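Local coordinates for protein endoglucanase A (Clostridium acetobutylicum, PDB 3IK2) that probably hydrolyses internal beta-1,4-glucosidic bonds of cellulose as a secreted glycoside hydrolase family 44 endoglucanase, at residues N64-L67 with T68-V72; S199-L202 with D203-Q207; N447-Y450 with T451-I454. All coordinates share one frame; numbering follows the deposited sequence.

Contact 1 of 3, residues N64-L67 with T68-V72; sequences NYWL and TLYDV
Y70 turns the edge of its ring toward the indole face of W66, a T-shaped (edge-to-face) pair at the C-terminal end of helix 65-69, which closes in a Schellman motif. The evidence for the geometry is an interplanar angle of 89° and a separation of 5.0 Å between the centroids of the Y70 ring and the five-membered ring of W66. Y70 CE1 does the touching, 3.6 Å from W66 NE1, over one face and offset toward the rim. L69 reaches the rings of Y65 and W66 with one methyl: CD2 lies 3.8 Å from Y65 CE2 and approaches the W66 ring at a slant. Y65 and L69 run alongside each other, since both have CG anti to the backbone N (chi1 175° and -173°). Y65 O is gripped twice, by L69 N at 2.9 Å and by T68 OG1 at 3.1 Å, the hydroxyl tilted from the carbonyl plane. W66 and Y70 both touch I37 of barrel strand 34-37, while L67 and V72 touch S82 of helix 82-93. D71, at positive phi, is the C-prime residue: V72 N bonds to L67 O (3.1 Å), D71 N to T68 O, and L67 CD2 packs 3.7 Å from V72 CG1.

Contact 2 of 3, residues S199-L202 with D203-Q207; sequences SEVL and DKDTQ
E200 and K204, one helical turn apart, make the charged contact: K204 NZ donates to E200 OE2 at 3.0 Å, a hydrogen-bonded salt bridge that uses the anti lone pair of the carboxylate oxygen. The two chains run side by side, both extended beyond CG, and E200 CG lies 4.0 Å from K204 CD. E200 OE2 is also hydrogen-bonded to H192 NE2, and K204 NZ bonds to A105 O; W184 touches both side chains.

Backbone bonds from N-H of i+4 to C=O of i form the second group. K204 N to E200 O is 2.9 Å with an N-H...O angle of 172°, whereas T206 N to L202 O is more bent, at 137°. T206 OG1 also lies 2.7 Å from L202 O, but N262 OD1 is within its hydrogen-bonding reach too, so which acceptor takes the one proton is not settled.

Packing is the third kind. V201 CG2 comes alongside the D205 carboxylate, 4.1 Å from OD1, while D205 OD2 bonds to Y255 OH; L202 rests on Y254 and N258 of helix 251-266. The arrangement is that of an outer alpha-helix of a TIM barrel, here 198-215, packed against its neighbour helix.

Contact 3 of 3, residues N447-Y450 with T451-I454; sequences NKNY and TDSI
N449 OD1 takes two backbone donors from the chain ahead of it, T451 N at 3.0 Å and D452 N at 2.9 Å, within the loop that joins strands 440-447 and 454-461 of the mixed beta-sheet. The bond from T451 N meets the definition of an Asx turn, and a second Asx turn precedes it, in which N447 OD1 accepts from N449 N. The two donors reach N449 OD1 from opposite faces of its carbonyl plane: T451 N is tilted moderately from that plane, while D452 N stands well above it. This double grip fixes how the amide is rotated, and N449 ND2 bonds to N426 OD1.

N447 uses both ends of its amide. ND2 donates to D452 O at 2.8 Å, a nearly straight bond (168°) in the carbonyl plane, with the acceptor also close to the plane of the N447 amide. Its CG is anti to the backbone N (chi1 175°), which directs the amide across the loop toward the returning chain. I499 O, on strand 494-499, takes a further bond from ND2, tying the loop to the neighbouring edge strand.

Outside this polar core, the N449 amide and the D452 carboxylate lie nearly parallel, their planes 14° apart, with D452 CB 3.5 Å from N449 OD1. Y450 leaves the loop: its ring lies on helix 297-305, and its OH bonds to N300 ND2, joining the sheet domain to the barrel domain. At the start of strand 454-461, I454 crosses obliquely over one face of the N447 amide, and its CD1 comes within 3.4 Å of N447 OD1.

Overall arrangement
All three contacts are local, each within one continuous run of chain, and all are partly buried, with contact 3 farther from the centre of the chain than the other two. Contacts 1 and 2 belong to the TIM-barrel domain and lie within the family 44 range, yet they hold different elements: a short helix with its C-terminal end, and the first turns of the long helix 198-215. Contact 1 adds aromatic and apolar packing to its helical and capping bonds; contact 2 adds a salt bridge to regular helical bonds. Contact 3 belongs to the beta-sheet domain and lacks helix; asparagine amides bind several of its backbone groups. It lies about 48 Å from contact 2, centre to centre, across the centre of the chain.

Contact 1 of 3, residues N64-L67 with T68-V72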
loop_
_atom_site.group_PDB
_atom_site.type_symbol
_atom_site.label_atom_id
_atom_site.label_comp_id
_atom_site.label_asym_id
_atom_site.label_seq_id
_atom_site.Cartn_x
_atom_site.Cartn_y
_atom_site.Cartn_z
ATOM N N ASN A 64 -17.116 -4.479 -19.170
ATOM C CA ASN A 64 -15.809 -4.130 -19.710
ATOM C C ASN A 64 -15.104 -3.062 -18.848
ATOM O O ASN A 64 -14.235 -2.359 -19.336
ATOM C CB ASN A 64 -15.969 -3.589 -21.139
ATOM C CG ASN A 64 -16.718 -2.231 -21.177
ATOM O OD1 ASN A 64 -17.168 -1.720 -20.152
ATOM N ND2 ASN A 64 -16.837 -1.656 -22.360
ATOM N N TYR A 65 -15.474 -2.960 -17.574
ATOM C CA TYR A 65 -14.994 -1.881 -16.700
ATOM C C TYR A 65 -13.460 -1.744 -16.688
ATOM O O TYR A 65 -12.912 -0.642 -16.803
ATOM C CB TYR A 65 -15.531 -2.073 -15.268
ATOM C CG TYR A 65 -14.992 -1.056 -14.270
ATOM C CD1 TYR A 65 -15.496 0.244 -14.229
ATOM C CD2 TYR A 65 -13.978 -1.411 -13.352
ATOM C CE1 TYR A 65 -14.994 1.188 -13.307
ATOM C CE2 TYR A 65 -13.467 -0.492 -12.446
ATOM C CZ TYR A 65 -13.972 0.811 -12.430
ATOM O OH TYR A 65 -13.475 1.727 -11.524
ATOM N N TRP A 66 -12.763 -2.869 -16.549
ATOM C CA TRP A 66 -11.306 -2.797 -16.510
ATOM C C TRP A 66 -10.670 -2.393 -17.867
ATOM O O TRP A 66 -9.661 -1.675 -17.881
ATOM C CB TRP A 66 -10.675 -4.044 -15.841
ATOM C CG TRP A 66 -10.295 -3.772 -14.385
ATOM C CD1 TRP A 66 -10.702 -2.700 -13.626
ATOM C CD2 TRP A 66 -9.464 -4.581 -13.520
ATOM N NE1 TRP A 66 -10.166 -2.785 -12.363
ATOM C CE2 TRP A 66 -9.409 -3.926 -12.264
ATOM C CE3 TRP A 66 -8.777 -5.796 -13.682
ATOM C CZ2 TRP A 66 -8.679 -4.444 -11.154
ATOM C CZ3 TRP A 66 -8.039 -6.313 -12.580
ATOM C CH2 TRP A 66 -8.012 -5.637 -11.331
ATOM N N LEU A 67 -11.277 -2.814 -18.979
ATOM C CA LEU A 67 -10.878 -2.312 -20.313
ATOM C C LEU A 67 -10.930 -0.779 -20.428
ATOM O O LEU A 67 -10.008 -0.176 -20.947
ATOM C CB LEU A 67 -11.707 -2.968 -21.438
ATOM C CG LEU A 67 -11.416 -4.452 -21.703
ATOM C CD1 LEU A 67 -12.524 -5.082 -22.527
ATOM C CD2 LEU A 67 -10.099 -4.609 -22.439
ATOM N N THR A 68 -12.000 -0.159 -19.917
ATOM C CA THR A 68 -12.124 1.303 -19.977
ATOM C C THR A 68 -11.228 2.032 -18.970
ATOM O O THR A 68 -10.551 2.977 -19.339
ATOM C CB THR A 68 -13.629 1.794 -19.911
ATOM O OG1 THR A 68 -14.197 1.532 -18.612
ATOM C CG2 THR A 68 -14.463 1.082 -20.981
ATOM N N LEU A 69 -11.210 1.568 -17.714
ATOM C CA LEU A 69 -10.380 2.119 -16.660
ATOM C C LEU A 69 -8.895 2.178 -17.028
ATOM O O LEU A 69 -8.193 3.145 -16.689
ATOM C CB LEU A 69 -10.592 1.354 -15.333
ATOM C CG LEU A 69 -9.913 1.929 -14.080
ATOM C CD1 LEU A 69 -10.470 3.323 -13.749
ATOM C CD2 LEU A 69 -9.970 0.998 -12.843
ATOM N N TYR A 70 -8.410 1.153 -17.698
ATOM C CA TYR A 70 -6.982 1.079 -18.048
ATOM C C TYR A 70 -6.695 1.543 -19.481
ATOM O O TYR A 70 -5.570 1.423 -19.965
ATOM C CB TYR A 70 -6.413 -0.313 -17.705
ATOM C CG TYR A 70 -6.366 -0.496 -16.199
ATOM C CD1 TYR A 70 -7.370 -1.172 -15.519
ATOM C CD2 TYR A 70 -5.336 0.072 -15.447
ATOM C CE1 TYR A 70 -7.335 -1.293 -14.101
ATOM C CE2 TYR A 70 -5.300 -0.032 -14.032
ATOM C CZ TYR A 70 -6.304 -0.707 -13.373
ATOM O OH TYR A 70 -6.249 -0.808 -11.999
ATOM N N ASP A 71 -7.716 2.104 -20.143
ATOM C CA ASP A 71 -7.526 2.834 -21.403
ATOM C C ASP A 71 -6.985 1.931 -22.510
ATOM O O ASP A 71 -6.154 2.343 -23.324
ATOM C CB ASP A 71 -6.594 4.028 -21.178
ATOM C CG ASP A 71 -7.152 5.019 -20.177
ATOM O OD1 ASP A 71 -8.320 5.433 -20.343
ATOM O OD2 ASP A 71 -6.434 5.411 -19.223
ATOM N N VAL A 72 -7.471 0.692 -22.510
ATOM C CA VAL A 72 -7.165 -0.300 -23.527
ATOM C C VAL A 72 -7.867 0.151 -24.811
ATOM O O VAL A 72 -9.067 0.416 -24.776
ATOM C CB VAL A 72 -7.707 -1.692 -23.096
ATOM C CG1 VAL A 72 -7.395 -2.753 -24.132
ATOM C CG2 VAL A 72 -7.168 -2.086 -21.711
HETATM O O HOH W 1 -10.865 1.946 -23.494
#

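Contact 2 of 3, residues S199-L202 with D203-Q207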
loop_
_atom_site.group_PDB
_atom_site.type_symbol
_atom_site.label_atom_id
_atom_site.label_comp_id
_atom_site.label_asym_id
_atom_site.label_seq_id
_atom_site.Cartn_x
_atom_site.Cartn_y
_atom_site.Cartn_z
ATOM N N SER A 199 -8.020 -22.610 6.379
ATOM C CA SER A 199 -7.312 -23.650 5.599
ATOM C C SER A 199 -7.407 -23.421 4.070
ATOM O O SER A 199 -6.445 -23.697 3.330
ATOM C CB SER A 199 -7.851 -25.039 5.946
ATOM O OG SER A 199 -9.157 -25.186 5.430
ATOM N N GLU A 200 -8.556 -22.921 3.612
ATOM C CA GLU A 200 -8.747 -22.604 2.203
ATOM C C GLU A 200 -7.802 -21.480 1.729
ATOM O O GLU A 200 -7.083 -21.636 0.736
ATOM C CB GLU A 200 -10.213 -22.250 1.921
ATOM C CG GLU A 200 -10.428 -21.623 0.533
ATOM C CD GLU A 200 -11.873 -21.162 0.280
ATOM O OE1 GLU A 200 -12.685 -21.163 1.227
ATOM O OE2 GLU A 200 -12.182 -20.788 -0.870
ATOM N N VAL A 201 -7.787 -20.362 2.454
ATOM C CA VAL A 201 -6.893 -19.248 2.093
ATOM C C VAL A 201 -5.401 -19.653 2.061
ATOM O O VAL A 201 -4.663 -19.283 1.132
ATOM C CB VAL A 201 -7.110 -17.970 2.964
ATOM C CG1 VAL A 201 -6.539 -18.107 4.334
ATOM C CG2 VAL A 201 -6.484 -16.748 2.280
ATOM N N LEU A 202 -4.974 -20.385 3.089
ATOM C CA LEU A 202 -3.617 -20.902 3.188
ATOM C C LEU A 202 -3.274 -21.741 1.937
ATOM O O LEU A 202 -2.245 -21.542 1.309
ATOM C CB LEU A 202 -3.492 -21.762 4.458
ATOM C CG LEU A 202 -2.212 -22.571 4.663
ATOM C CD1 LEU A 202 -0.963 -21.653 4.735
ATOM C CD2 LEU A 202 -2.312 -23.477 5.906
ATOM N N ASP A 203 -4.173 -22.668 1.602
ATOM C CA ASP A 203 -3.986 -23.609 0.493
ATOM C C ASP A 203 -3.946 -22.897 -0.859
ATOM O O ASP A 203 -3.049 -23.142 -1.669
ATOM C CB ASP A 203 -5.101 -24.667 0.520
ATOM C CG ASP A 203 -5.138 -25.512 -0.735
ATOM O OD1 ASP A 203 -6.182 -25.520 -1.417
ATOM O OD2 ASP A 203 -4.124 -26.172 -1.052
ATOM N N LYS A 204 -4.902 -22.006 -1.082
ATOM C CA LYS A 204 -4.957 -21.239 -2.330
ATOM C C LYS A 204 -3.788 -20.281 -2.472
ATOM O O LYS A 204 -3.172 -20.204 -3.529
ATOM C CB LYS A 204 -6.279 -20.488 -2.427
ATOM C CG LYS A 204 -7.390 -21.327 -3.051
ATOM C CD LYS A 204 -8.720 -20.629 -2.901
ATOM C CE LYS A 204 -9.794 -21.325 -3.745
ATOM N NZ LYS A 204 -11.070 -20.572 -3.667
ATOM N N ASP A 205 -3.455 -19.570 -1.398
ATOM C CA ASP A 205 -2.258 -18.743 -1.399
ATOM C C ASP A 205 -1.023 -19.564 -1.683
ATOM O O ASP A 205 -0.121 -19.108 -2.385
ATOM C CB ASP A 205 -2.093 -17.987 -0.075
ATOM C CG ASP A 205 -2.924 -16.747 -0.027
ATOM O OD1 ASP A 205 -3.866 -16.646 -0.848
ATOM O OD2 ASP A 205 -2.657 -15.884 0.830
ATOM N N THR A 206 -0.967 -20.774 -1.142
ATOM C CA THR A 206 0.235 -21.578 -1.277
ATOM C C THR A 206 0.406 -22.068 -2.723
ATOM O O THR A 206 1.470 -21.947 -3.291
ATOM C CB THR A 206 0.252 -22.769 -0.249
ATOM O OG1 THR A 206 0.360 -22.246 1.088
ATOM C CG2 THR A 206 1.426 -23.666 -0.514
ATOM N N GLN A 207 -0.662 -22.611 -3.292
ATOM C CA GLN A 207 -0.664 -23.129 -4.641
ATOM C C GLN A 207 -0.492 -22.018 -5.676
ATOM O O GLN A 207 0.233 -22.187 -6.630
ATOM C CB GLN A 207 -1.960 -23.889 -4.901
ATOM C CG GLN A 207 -2.150 -25.119 -4.018
ATOM C CD GLN A 207 -3.396 -25.913 -4.413
ATOM O OE1 GLN A 207 -4.123 -25.548 -5.363
ATOM N NE2 GLN A 207 -3.652 -27.006 -3.691
#

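Contact 3 of 3, residues N447-Y450 with T451-I454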
loop_
_atom_site.group_PDB
_atom_site.type_symbol
_atom_site.label_atom_id
_atom_site.label_comp_id
_atom_site.label_asym_id
_atom_site.label_seq_id
_atom_site.Cartn_x
_atom_site.Cartn_y
_atom_site.Cartn_z
ATOM N N ASN A 447 3.607 20.380 11.270
ATOM C CA ASN A 447 2.931 20.899 12.427
ATOM C C ASN A 447 1.456 20.473 12.323
ATOM O O ASN A 447 0.698 21.030 11.532
ATOM C CB ASN A 447 3.117 22.438 12.485
ATOM C CG ASN A 447 2.321 23.106 13.612
ATOM O OD1 ASN A 447 1.678 22.455 14.421
ATOM N ND2 ASN A 447 2.375 24.439 13.655
ATOM N N LYS A 448 1.071 19.466 13.106
ATOM C CA LYS A 448 -0.309 18.956 13.105
ATOM C C LYS A 448 -1.270 19.854 13.929
ATOM O O LYS A 448 -2.482 19.628 13.939
ATOM C CB LYS A 448 -0.395 17.478 13.594
ATOM C CG LYS A 448 0.542 16.452 12.902
ATOM C CD LYS A 448 0.457 15.023 13.501
ATOM C CE LYS A 448 1.394 14.842 14.704
ATOM N NZ LYS A 448 1.306 13.481 15.359
ATOM N N ASN A 449 -0.731 20.861 14.608
ATOM C CA ASN A 449 -1.562 21.745 15.403
ATOM C C ASN A 449 -2.481 22.588 14.529
ATOM O O ASN A 449 -2.087 23.101 13.465
ATOM C CB ASN A 449 -0.758 22.625 16.388
ATOM C CG ASN A 449 -1.635 23.174 17.512
ATOM O OD1 ASN A 449 -2.370 24.156 17.339
ATOM N ND2 ASN A 449 -1.583 22.519 18.659
ATOM N N TYR A 450 -3.722 22.709 14.986
ATOM C CA TYR A 450 -4.747 23.346 14.179
ATOM C C TYR A 450 -4.634 24.863 14.192
ATOM O O TYR A 450 -5.177 25.514 13.306
ATOM C CB TYR A 450 -6.142 22.936 14.653
ATOM C CG TYR A 450 -7.041 22.577 13.505
ATOM C CD1 TYR A 450 -7.055 21.278 12.997
ATOM C CD2 TYR A 450 -7.857 23.529 12.912
ATOM C CE1 TYR A 450 -7.843 20.942 11.931
ATOM C CE2 TYR A 450 -8.664 23.203 11.841
ATOM C CZ TYR A 450 -8.649 21.902 11.359
ATOM O OH TYR A 450 -9.461 21.555 10.293
ATOM N N THR A 451 -3.960 25.428 15.203
ATOM C CA THR A 451 -4.001 26.879 15.415
ATOM C C THR A 451 -2.648 27.533 15.762
ATOM O O THR A 451 -2.435 28.713 15.486
ATOM C CB THR A 451 -5.048 27.235 16.531
ATOM O OG1 THR A 451 -4.623 26.678 17.782
ATOM C CG2 THR A 451 -6.414 26.668 16.184
ATOM N N ASP A 452 -1.749 26.777 16.386
ATOM C CA ASP A 452 -0.498 27.337 16.921
ATOM C C ASP A 452 0.713 27.040 16.038
ATOM O O ASP A 452 0.783 26.010 15.385
ATOM C CB ASP A 452 -0.224 26.763 18.314
ATOM C CG ASP A 452 -1.343 27.055 19.312
ATOM O OD1 ASP A 452 -2.167 27.975 19.072
ATOM O OD2 ASP A 452 -1.389 26.340 20.345
ATOM N N SER A 453 1.671 27.948 16.019
ATOM C CA SER A 453 2.875 27.735 15.238
ATOM C C SER A 453 3.881 27.025 16.145
ATOM O O SER A 453 3.737 27.024 17.377
ATOM C CB SER A 453 3.407 29.076 14.681
ATOM O OG SER A 453 3.789 29.915 15.764
ATOM N N ILE A 454 4.843 26.347 15.539
ATOM C CA ILE A 454 5.877 25.696 16.308
ATOM C C ILE A 454 7.250 26.220 15.933
ATOM O O ILE A 454 7.624 26.266 14.751
ATOM C CB ILE A 454 5.892 24.120 16.146
ATOM C CG1 ILE A 454 4.563 23.472 16.541
ATOM C CG2 ILE A 454 6.984 23.532 17.044
ATOM C CD1 ILE A 454 4.527 21.932 16.260
#